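Local coordinates for protein activating signal cointegrator 1 complex subunit 2 (Homo sapiens, PDB 6YXQ) that binds polyubiquitinated proteins, thereby recruiting the ASCC3 helicase and the demethylase ALKBH3 to sites of DNA damage, and takes part in the rescue of stalled ribosomes, at residues P33-D38 / H78-C83; Y40-K45 / T64-D69. All coordinates share one frame; numbering follows the deposited sequence.

Both contacts fasten the same loop, which runs from strand 25-29 to helix 53-75, onto the N-terminal helices of the ASCC3-binding part of ASCC2. In contact 1 the start of the loop, 33-38, lies on helix 78-87; in contact 2 its continuation, 40-45, packs against helix 53-75 at 64-69. The loop segments are almost consecutive, and along the chain contact 2 is nested inside the loop that contact 1 closes. Their centres are about 18 Å apart, on the same side of the chain's centre. Contact 1 is at the surface and meets ASCC3 through Asp38, whereas contact 2 is buried and lies against ASCC3 more extensively, so the tethered loop forms part of the ASCC2-ASCC3 interface.

Contact 1: P33-D38 / H78-C83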
ATOM      1  N   PRO B  33     -19.967 -10.469 -15.820  1.00125.12           N
ATOM      2  CA  PRO B  33     -19.427  -9.152 -16.214  1.00124.93           C
ATOM      3  C   PRO B  33     -20.382  -7.971 -16.095  1.00141.14           C
ATOM      4  O   PRO B  33     -19.946  -6.897 -15.659  1.00144.81           O
ATOM      5  CB  PRO B  33     -19.017  -9.383 -17.674  1.00121.53           C
ATOM      6  CG  PRO B  33     -18.636 -10.808 -17.719  1.00126.58           C
ATOM      7  CD  PRO B  33     -19.505 -11.537 -16.728  1.00127.15           C
ATOM      8  N   GLU B  34     -21.650  -8.106 -16.494  1.00161.29           N
ATOM      9  CA  GLU B  34     -22.517  -6.933 -16.468  1.00174.24           C
ATOM     10  C   GLU B  34     -23.286  -6.784 -15.168  1.00175.07           C
ATOM     11  O   GLU B  34     -23.946  -5.760 -14.976  1.00183.10           O
ATOM     12  CB  GLU B  34     -23.479  -6.950 -17.667  1.00180.87           C
ATOM     13  CG  GLU B  34     -22.733  -7.009 -18.977  1.00188.50           C
ATOM     14  CD  GLU B  34     -23.249  -8.085 -19.898  1.00198.70           C
ATOM     15  OE1 GLU B  34     -23.520  -9.207 -19.424  1.00202.30           O
ATOM     16  OE2 GLU B  34     -23.350  -7.809 -21.110  1.00203.82           O
ATOM     17  N   GLN B  35     -23.203  -7.757 -14.264  1.00159.11           N
ATOM     18  CA  GLN B  35     -23.593  -7.472 -12.890  1.00142.78           C
ATOM     19  C   GLN B  35     -22.597  -6.541 -12.203  1.00132.87           C
ATOM     20  O   GLN B  35     -22.950  -5.895 -11.209  1.00123.95           O
ATOM     21  CB  GLN B  35     -23.750  -8.763 -12.073  1.00139.01           C
ATOM     22  CG  GLN B  35     -24.866  -8.658 -11.031  1.00150.09           C
ATOM     23  CD  GLN B  35     -24.661  -9.566  -9.825  1.00157.48           C
ATOM     24  OE1 GLN B  35     -24.037 -10.614  -9.929  1.00159.48           O
ATOM     25  NE2 GLN B  35     -25.187  -9.157  -8.674  1.00157.57           N
ATOM     26  N   LYS B  36     -21.369  -6.453 -12.712  1.00128.70           N
ATOM     27  CA  LYS B  36     -20.426  -5.463 -12.214  1.00120.65           C
ATOM     28  C   LYS B  36     -20.964  -4.060 -12.466  1.00123.46           C
ATOM     29  O   LYS B  36     -21.711  -3.816 -13.421  1.00128.48           O
ATOM     30  CB  LYS B  36     -19.056  -5.632 -12.887  1.00111.43           C
ATOM     31  CG  LYS B  36     -18.753  -4.594 -13.973  1.00120.22           C
ATOM     32  CD  LYS B  36     -17.496  -4.922 -14.773  1.00128.96           C
ATOM     33  CE  LYS B  36     -17.276  -3.902 -15.886  1.00127.09           C
ATOM     34  NZ  LYS B  36     -16.100  -4.230 -16.745  1.00123.52           N
ATOM     35  N   ALA B  37     -20.594  -3.134 -11.587  1.00116.67           N
ATOM     36  CA  ALA B  37     -20.988  -1.745 -11.752  1.00108.13           C
ATOM     37  C   ALA B  37     -20.098  -1.059 -12.784  1.00109.38           C
ATOM     38  O   ALA B  37     -18.977  -1.490 -13.067  1.00108.86           O
ATOM     39  CB  ALA B  37     -20.922  -1.001 -10.420  1.00 95.47           C
ATOM     40  N   ASP B  38     -20.614   0.025 -13.352  1.00121.09           N
ATOM     41  CA  ASP B  38     -19.896   0.757 -14.383  1.00134.81           C
ATOM     42  C   ASP B  38     -19.005   1.852 -13.817  1.00132.25           C
ATOM     43  O   ASP B  38     -18.588   2.741 -14.566  1.00133.01           O
ATOM     44  CB  ASP B  38     -20.876   1.361 -15.394  1.00144.13           C
ATOM     45  CG  ASP B  38     -20.308   1.394 -16.804  1.00154.79           C
ATOM     46  OD1 ASP B  38     -19.554   2.338 -17.129  1.00154.70           O
ATOM     47  OD2 ASP B  38     -20.612   0.468 -17.584  1.00157.77           O
ATOM     48  N   HIS B  78     -21.119  -8.435  -0.467  1.00 85.75           N
ATOM     49  CA  HIS B  78     -20.145  -9.469  -0.798  1.00 82.04           C
ATOM     50  C   HIS B  78     -20.253  -9.882  -2.259  1.00 97.26           C
ATOM     51  O   HIS B  78     -19.236  -9.991  -2.955  1.00106.98           O
ATOM     52  CB  HIS B  78     -20.326 -10.674   0.123  1.00 91.83           C
ATOM     53  CG  HIS B  78     -19.326 -11.767  -0.105  1.00111.96           C
ATOM     54  ND1 HIS B  78     -19.488 -12.739  -1.068  1.00114.01           N
ATOM     55  CD2 HIS B  78     -18.150 -12.041   0.510  1.00111.85           C
ATOM     56  CE1 HIS B  78     -18.456 -13.564  -1.038  1.00112.36           C
ATOM     57  NE2 HIS B  78     -17.630 -13.163  -0.089  1.00110.13           N
ATOM     58  N   ASP B  79     -21.474 -10.090  -2.752  1.00103.51           N
ATOM     59  CA  ASP B  79     -21.635 -10.570  -4.121  1.00108.55           C
ATOM     60  C   ASP B  79     -21.202  -9.510  -5.128  1.00103.41           C
ATOM     61  O   ASP B  79     -20.455  -9.803  -6.069  1.00 94.29           O
ATOM     62  CB  ASP B  79     -23.084 -11.001  -4.370  1.00118.62           C
ATOM     63  CG  ASP B  79     -24.097 -10.005  -3.838  1.00123.56           C
ATOM     64  OD1 ASP B  79     -24.048  -9.685  -2.632  1.00125.07           O
ATOM     65  OD2 ASP B  79     -24.945  -9.544  -4.631  1.00124.22           O
ATOM     66  N   LYS B  80     -21.639  -8.265  -4.933  1.00102.00           N
ATOM     67  CA  LYS B  80     -21.349  -7.222  -5.910  1.00111.03           C
ATOM     68  C   LYS B  80     -19.922  -6.697  -5.799  1.00 99.11           C
ATOM     69  O   LYS B  80     -19.334  -6.305  -6.816  1.00 92.60           O
ATOM     70  CB  LYS B  80     -22.367  -6.083  -5.777  1.00128.55           C
ATOM     71  CG  LYS B  80     -23.818  -6.579  -5.766  1.00138.31           C
ATOM     72  CD  LYS B  80     -24.821  -5.494  -5.375  1.00134.18           C
ATOM     73  CE  LYS B  80     -25.921  -6.028  -4.443  1.00134.87           C
ATOM     74  NZ  LYS B  80     -26.834  -7.050  -5.026  1.00133.68           N
ATOM     75  N   PHE B  81     -19.343  -6.700  -4.594  1.00103.23           N
ATOM     76  CA  PHE B  81     -17.942  -6.312  -4.443  1.00102.91           C
ATOM     77  C   PHE B  81     -17.030  -7.274  -5.186  1.00 91.72           C
ATOM     78  O   PHE B  81     -16.092  -6.857  -5.878  1.00 92.51           O
ATOM     79  CB  PHE B  81     -17.554  -6.260  -2.963  1.00106.37           C
ATOM     80  CG  PHE B  81     -16.066  -6.321  -2.717  1.00104.59           C
ATOM     81  CD1 PHE B  81     -15.282  -5.184  -2.839  1.00105.09           C
ATOM     82  CD2 PHE B  81     -15.454  -7.512  -2.355  1.00107.82           C
ATOM     83  CE1 PHE B  81     -13.912  -5.234  -2.610  1.00 96.99           C
ATOM     84  CE2 PHE B  81     -14.085  -7.568  -2.130  1.00103.22           C
ATOM     85  CZ  PHE B  81     -13.315  -6.426  -2.253  1.00 91.71           C
ATOM     86  N   TRP B  82     -17.286  -8.574  -5.043  1.00 94.07           N
ATOM     87  CA  TRP B  82     -16.451  -9.562  -5.714  1.00 88.05           C
ATOM     88  C   TRP B  82     -16.639  -9.508  -7.224  1.00 90.88           C
ATOM     89  O   TRP B  82     -15.667  -9.645  -7.979  1.00 93.52           O
ATOM     90  CB  TRP B  82     -16.753 -10.954  -5.164  1.00 80.47           C
ATOM     91  CG  TRP B  82     -15.911 -11.297  -3.974  1.00 81.51           C
ATOM     92  CD1 TRP B  82     -16.322 -11.390  -2.675  1.00 88.76           C
ATOM     93  CD2 TRP B  82     -14.509 -11.585  -3.976  1.00 83.47           C
ATOM     94  NE1 TRP B  82     -15.261 -11.723  -1.868  1.00 98.43           N
ATOM     95  CE2 TRP B  82     -14.136 -11.849  -2.642  1.00 97.98           C
ATOM     96  CE3 TRP B  82     -13.532 -11.653  -4.976  1.00 80.90           C
ATOM     97  CZ2 TRP B  82     -12.827 -12.171  -2.283  1.00100.08           C
ATOM     98  CZ3 TRP B  82     -12.233 -11.972  -4.619  1.00 71.79           C
ATOM     99  CH2 TRP B  82     -11.893 -12.227  -3.285  1.00 85.82           C
ATOM    100  N   CYS B  83     -17.876  -9.299  -7.686  1.00 92.33           N
ATOM    101  CA  CYS B  83     -18.103  -9.064  -9.109  1.00 95.79           C
ATOM    102  C   CYS B  83     -17.251  -7.907  -9.605  1.00 97.75           C
ATOM    103  O   CYS B  83     -16.567  -8.013 -10.634  1.00102.14           O
ATOM    104  CB  CYS B  83     -19.581  -8.776  -9.373  1.00 89.15           C
ATOM    105  SG  CYS B  83     -20.662 -10.202  -9.285  1.00 99.63           S
TER
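The turn at 33-38 comes nearest to helix 78-87 where the CA of Lys36 lies 5.3 Å from the CA of Cys83, and the CB of Lys36 rests 4.1 Å from the carbonyl O of Cys83. Gln35 reaches further along the helix. Its chain is extended beyond CG (chi2 -153°) and carries the flat amide over the helix, so that CD lies 4.1 Å from Cys83 SG. The sulfur faces the turn because the thiol stands beside its own backbone N, with chi1 at -74°; from the loop just before the turn, Leu31 also packs against Cys83. The Gln35 side chain crosses those of Asp79 and Lys80 at about a right angle, its amide plane turned 33° from the Asp79 carboxylate. A salt bridge joins these two helix residues: Lys80, bent in the outer part of its chain, brings NZ back to the syn lone pair of Asp79 OD2 at 3.2 Å. Here an irregular loop passes across the helix, touching it through Gln35 and Lys36, without any hydrogen bond between the segments. Polar anchoring comes from further along the helix, where Gln84 OE1 accepts from the backbone N of Ala37 and the carbonyl O of Phe87 accepts from Lys36 NZ. As Phe87 ends this helix, the ammonium group probably gains from the negative end of the helix dipole. Asp38 forms a salt bridge with Lys39 of ASCC3.

Contact 2: Y40-K45 / T64-D69; sequences YFVLYK and TFVAND
Asp69 OD1 is gripped by two cations, Arg39 NE from the loop and Lys36 NZ of ASCC3, while the other carboxylate oxygen, OD2, lies 3.3 Å from the backbone O of Tyr40. Because those two oxygens are both acceptors, the paired charges probably offset the crowding of negative atoms. Phe41 passes Asp69 in the opposite direction, its ring plane inclined 60° to the carboxylate. OD2 stands above one face near the rim, and CE2 of Phe41 meets CB of Asp69 at 3.4 Å. With CG beside the backbone N (chi1 -85°), the ring turns in toward Asp69 and also touches Leu91 and Asp88. An extended loop segment without regular secondary structure is thus pinned obliquely against helix 53-75, and helix 89-101 packs behind it. Replacing Phe41 by an alanine would probably open a gap between Asp69 and Leu91 and leave the aspartate's CB without its aromatic neighbour. Further along the loop, Val42 lays one methyl against the helix: CG2 touches Val66 CG2 at 3.8 Å and Phe65 CB at 3.9 Å. Val66 CG2 also lies 3.6 Å from the carbonyl O of Val42, and its side chain packs on Cys94 as well.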
ATOM      1  N   TYR B  40     -16.006   3.837 -13.117  1.00109.76           N
ATOM      2  CA  TYR B  40     -14.640   3.940 -13.594  1.00103.29           C
ATOM      3  C   TYR B  40     -13.686   4.153 -12.423  1.00116.90           C
ATOM      4  O   TYR B  40     -14.033   4.774 -11.415  1.00120.87           O
ATOM      5  CB  TYR B  40     -14.542   5.103 -14.572  1.00 88.98           C
ATOM      6  CG  TYR B  40     -13.320   5.161 -15.437  1.00100.02           C
ATOM      7  CD1 TYR B  40     -13.233   4.414 -16.606  1.00 86.71           C
ATOM      8  CD2 TYR B  40     -12.274   6.013 -15.119  1.00111.81           C
ATOM      9  CE1 TYR B  40     -12.114   4.491 -17.414  1.00 99.27           C
ATOM     10  CE2 TYR B  40     -11.157   6.094 -15.913  1.00116.31           C
ATOM     11  CZ  TYR B  40     -11.076   5.331 -17.056  1.00114.57           C
ATOM     12  OH  TYR B  40      -9.957   5.429 -17.851  1.00119.41           O
ATOM     13  N   PHE B  41     -12.472   3.629 -12.565  1.00119.61           N
ATOM     14  CA  PHE B  41     -11.409   3.792 -11.581  1.00103.38           C
ATOM     15  C   PHE B  41     -10.210   4.443 -12.256  1.00 92.98           C
ATOM     16  O   PHE B  41      -9.725   3.940 -13.276  1.00 94.18           O
ATOM     17  CB  PHE B  41     -10.990   2.446 -10.988  1.00 95.75           C
ATOM     18  CG  PHE B  41     -11.833   1.990  -9.837  1.00 89.06           C
ATOM     19  CD1 PHE B  41     -13.008   1.285 -10.054  1.00 90.71           C
ATOM     20  CD2 PHE B  41     -11.434   2.238  -8.536  1.00 74.25           C
ATOM     21  CE1 PHE B  41     -13.783   0.853  -8.988  1.00 86.17           C
ATOM     22  CE2 PHE B  41     -12.199   1.806  -7.469  1.00 77.52           C
ATOM     23  CZ  PHE B  41     -13.378   1.115  -7.695  1.00 80.30           C
ATOM     24  N   VAL B  42      -9.728   5.546 -11.688  1.00 83.55           N
ATOM     25  CA  VAL B  42      -8.529   6.186 -12.213  1.00 95.58           C
ATOM     26  C   VAL B  42      -7.306   5.706 -11.440  1.00 99.24           C
ATOM     27  O   VAL B  42      -7.392   5.203 -10.316  1.00 86.68           O
ATOM     28  CB  VAL B  42      -8.616   7.726 -12.187  1.00 94.47           C
ATOM     29  CG1 VAL B  42      -9.837   8.181 -12.911  1.00 89.28           C
ATOM     30  CG2 VAL B  42      -8.595   8.256 -10.756  1.00 83.12           C
ATOM     31  N   LEU B  43      -6.146   5.874 -12.063  1.00 93.39           N
ATOM     32  CA  LEU B  43      -4.887   5.467 -11.469  1.00 81.31           C
ATOM     33  C   LEU B  43      -4.450   6.465 -10.405  1.00 93.08           C
ATOM     34  O   LEU B  43      -4.904   7.612 -10.359  1.00 96.99           O
ATOM     35  CB  LEU B  43      -3.808   5.340 -12.543  1.00 68.99           C
ATOM     36  CG  LEU B  43      -4.206   4.450 -13.717  1.00 81.53           C
ATOM     37  CD1 LEU B  43      -3.647   5.006 -15.010  1.00 87.38           C
ATOM     38  CD2 LEU B  43      -3.746   3.014 -13.499  1.00 81.47           C
ATOM     39  N   TYR B  44      -3.539   6.011  -9.549  1.00 97.28           N
ATOM     40  CA  TYR B  44      -3.027   6.799  -8.439  1.00 83.88           C
ATOM     41  C   TYR B  44      -1.665   7.378  -8.806  1.00 89.04           C
ATOM     42  O   TYR B  44      -0.803   6.669  -9.339  1.00 89.88           O
ATOM     43  CB  TYR B  44      -2.929   5.938  -7.176  1.00 66.84           C
ATOM     44  CG  TYR B  44      -2.222   6.598  -6.013  1.00 75.18           C
ATOM     45  CD1 TYR B  44      -0.839   6.523  -5.878  1.00 76.96           C
ATOM     46  CD2 TYR B  44      -2.935   7.288  -5.043  1.00 80.31           C
ATOM     47  CE1 TYR B  44      -0.189   7.124  -4.819  1.00 73.76           C
ATOM     48  CE2 TYR B  44      -2.291   7.891  -3.980  1.00 86.00           C
ATOM     49  CZ  TYR B  44      -0.919   7.805  -3.874  1.00 81.45           C
ATOM     50  OH  TYR B  44      -0.277   8.400  -2.817  1.00 87.95           O
ATOM     51  N   LYS B  45      -1.481   8.668  -8.530  1.00 79.24           N
ATOM     52  CA  LYS B  45      -0.189   9.312  -8.637  1.00 79.11           C
ATOM     53  C   LYS B  45       0.180   9.932  -7.294  1.00 91.97           C
ATOM     54  O   LYS B  45      -0.678  10.525  -6.631  1.00102.16           O
ATOM     55  CB  LYS B  45      -0.194  10.394  -9.729  1.00 88.45           C
ATOM     56  CG  LYS B  45      -0.615   9.897 -11.110  1.00101.17           C
ATOM     57  CD  LYS B  45       0.231  10.520 -12.217  1.00116.93           C
ATOM     58  CE  LYS B  45      -0.481  10.472 -13.566  1.00121.31           C
ATOM     59  NZ  LYS B  45      -0.429   9.116 -14.188  1.00124.99           N
ATOM     60  N   THR B  64      -9.030  12.111  -4.669  1.00 78.28           N
ATOM     61  CA  THR B  64     -10.408  12.048  -4.164  1.00 87.47           C
ATOM     62  C   THR B  64     -11.263  11.150  -5.033  1.00 92.96           C
ATOM     63  O   THR B  64     -12.142  10.442  -4.516  1.00111.02           O
ATOM     64  CB  THR B  64     -11.084  13.425  -4.031  1.00 79.43           C
ATOM     65  OG1 THR B  64     -11.545  13.892  -5.295  1.00 99.40           O
ATOM     66  CG2 THR B  64     -10.202  14.457  -3.344  1.00 78.63           C
ATOM     67  N   PHE B  65     -11.029  11.160  -6.351  1.00 73.67           N
ATOM     68  CA  PHE B  65     -11.676  10.139  -7.172  1.00 70.54           C
ATOM     69  C   PHE B  65     -11.400   8.738  -6.621  1.00 87.91           C
ATOM     70  O   PHE B  65     -12.332   7.949  -6.375  1.00 93.09           O
ATOM     71  CB  PHE B  65     -11.203  10.248  -8.611  1.00 73.60           C
ATOM     72  CG  PHE B  65     -11.803  11.396  -9.356  1.00 86.40           C
ATOM     73  CD1 PHE B  65     -13.169  11.601  -9.340  1.00 94.68           C
ATOM     74  CD2 PHE B  65     -11.004  12.274 -10.070  1.00 78.74           C
ATOM     75  CE1 PHE B  65     -13.731  12.653 -10.029  1.00100.38           C
ATOM     76  CE2 PHE B  65     -11.563  13.332 -10.764  1.00 84.36           C
ATOM     77  CZ  PHE B  65     -12.928  13.521 -10.743  1.00 89.18           C
ATOM     78  N   VAL B  66     -10.117   8.427  -6.395  1.00 92.57           N
ATOM     79  CA  VAL B  66      -9.750   7.083  -5.937  1.00 87.51           C
ATOM     80  C   VAL B  66     -10.406   6.766  -4.593  1.00 80.66           C
ATOM     81  O   VAL B  66     -10.979   5.683  -4.401  1.00 69.39           O
ATOM     82  CB  VAL B  66      -8.220   6.931  -5.861  1.00 83.96           C
ATOM     83  CG1 VAL B  66      -7.856   5.591  -5.229  1.00 64.14           C
ATOM     84  CG2 VAL B  66      -7.607   7.040  -7.246  1.00 82.86           C
ATOM     85  N   ALA B  67     -10.330   7.702  -3.643  1.00 75.86           N
ATOM     86  CA  ALA B  67     -10.801   7.418  -2.292  1.00 65.48           C
ATOM     87  C   ALA B  67     -12.315   7.269  -2.246  1.00 86.96           C
ATOM     88  O   ALA B  67     -12.834   6.418  -1.516  1.00 88.98           O
ATOM     89  CB  ALA B  67     -10.345   8.512  -1.333  1.00 54.91           C
ATOM     90  N   ASN B  68     -13.044   8.092  -3.004  1.00 92.62           N
ATOM     91  CA  ASN B  68     -14.495   7.942  -3.035  1.00 94.34           C
ATOM     92  C   ASN B  68     -14.885   6.600  -3.640  1.00 82.44           C
ATOM     93  O   ASN B  68     -15.759   5.893  -3.106  1.00 77.91           O
ATOM     94  CB  ASN B  68     -15.125   9.100  -3.811  1.00103.15           C
ATOM     95  CG  ASN B  68     -15.087  10.419  -3.038  1.00 95.91           C
ATOM     96  OD1 ASN B  68     -14.903  10.437  -1.819  1.00 98.22           O
ATOM     97  ND2 ASN B  68     -15.257  11.528  -3.752  1.00 81.91           N
ATOM     98  N   ASP B  69     -14.229   6.220  -4.743  1.00 74.91           N
ATOM     99  CA  ASP B  69     -14.516   4.919  -5.334  1.00 83.73           C
ATOM    100  C   ASP B  69     -14.230   3.788  -4.349  1.00 95.27           C
ATOM    101  O   ASP B  69     -14.997   2.823  -4.261  1.00110.59           O
ATOM    102  CB  ASP B  69     -13.713   4.741  -6.618  1.00 86.22           C
ATOM    103  CG  ASP B  69     -14.096   5.743  -7.689  1.00 84.06           C
ATOM    104  OD1 ASP B  69     -15.265   6.186  -7.716  1.00 75.17           O
ATOM    105  OD2 ASP B  69     -13.225   6.081  -8.514  1.00 92.71           O
TER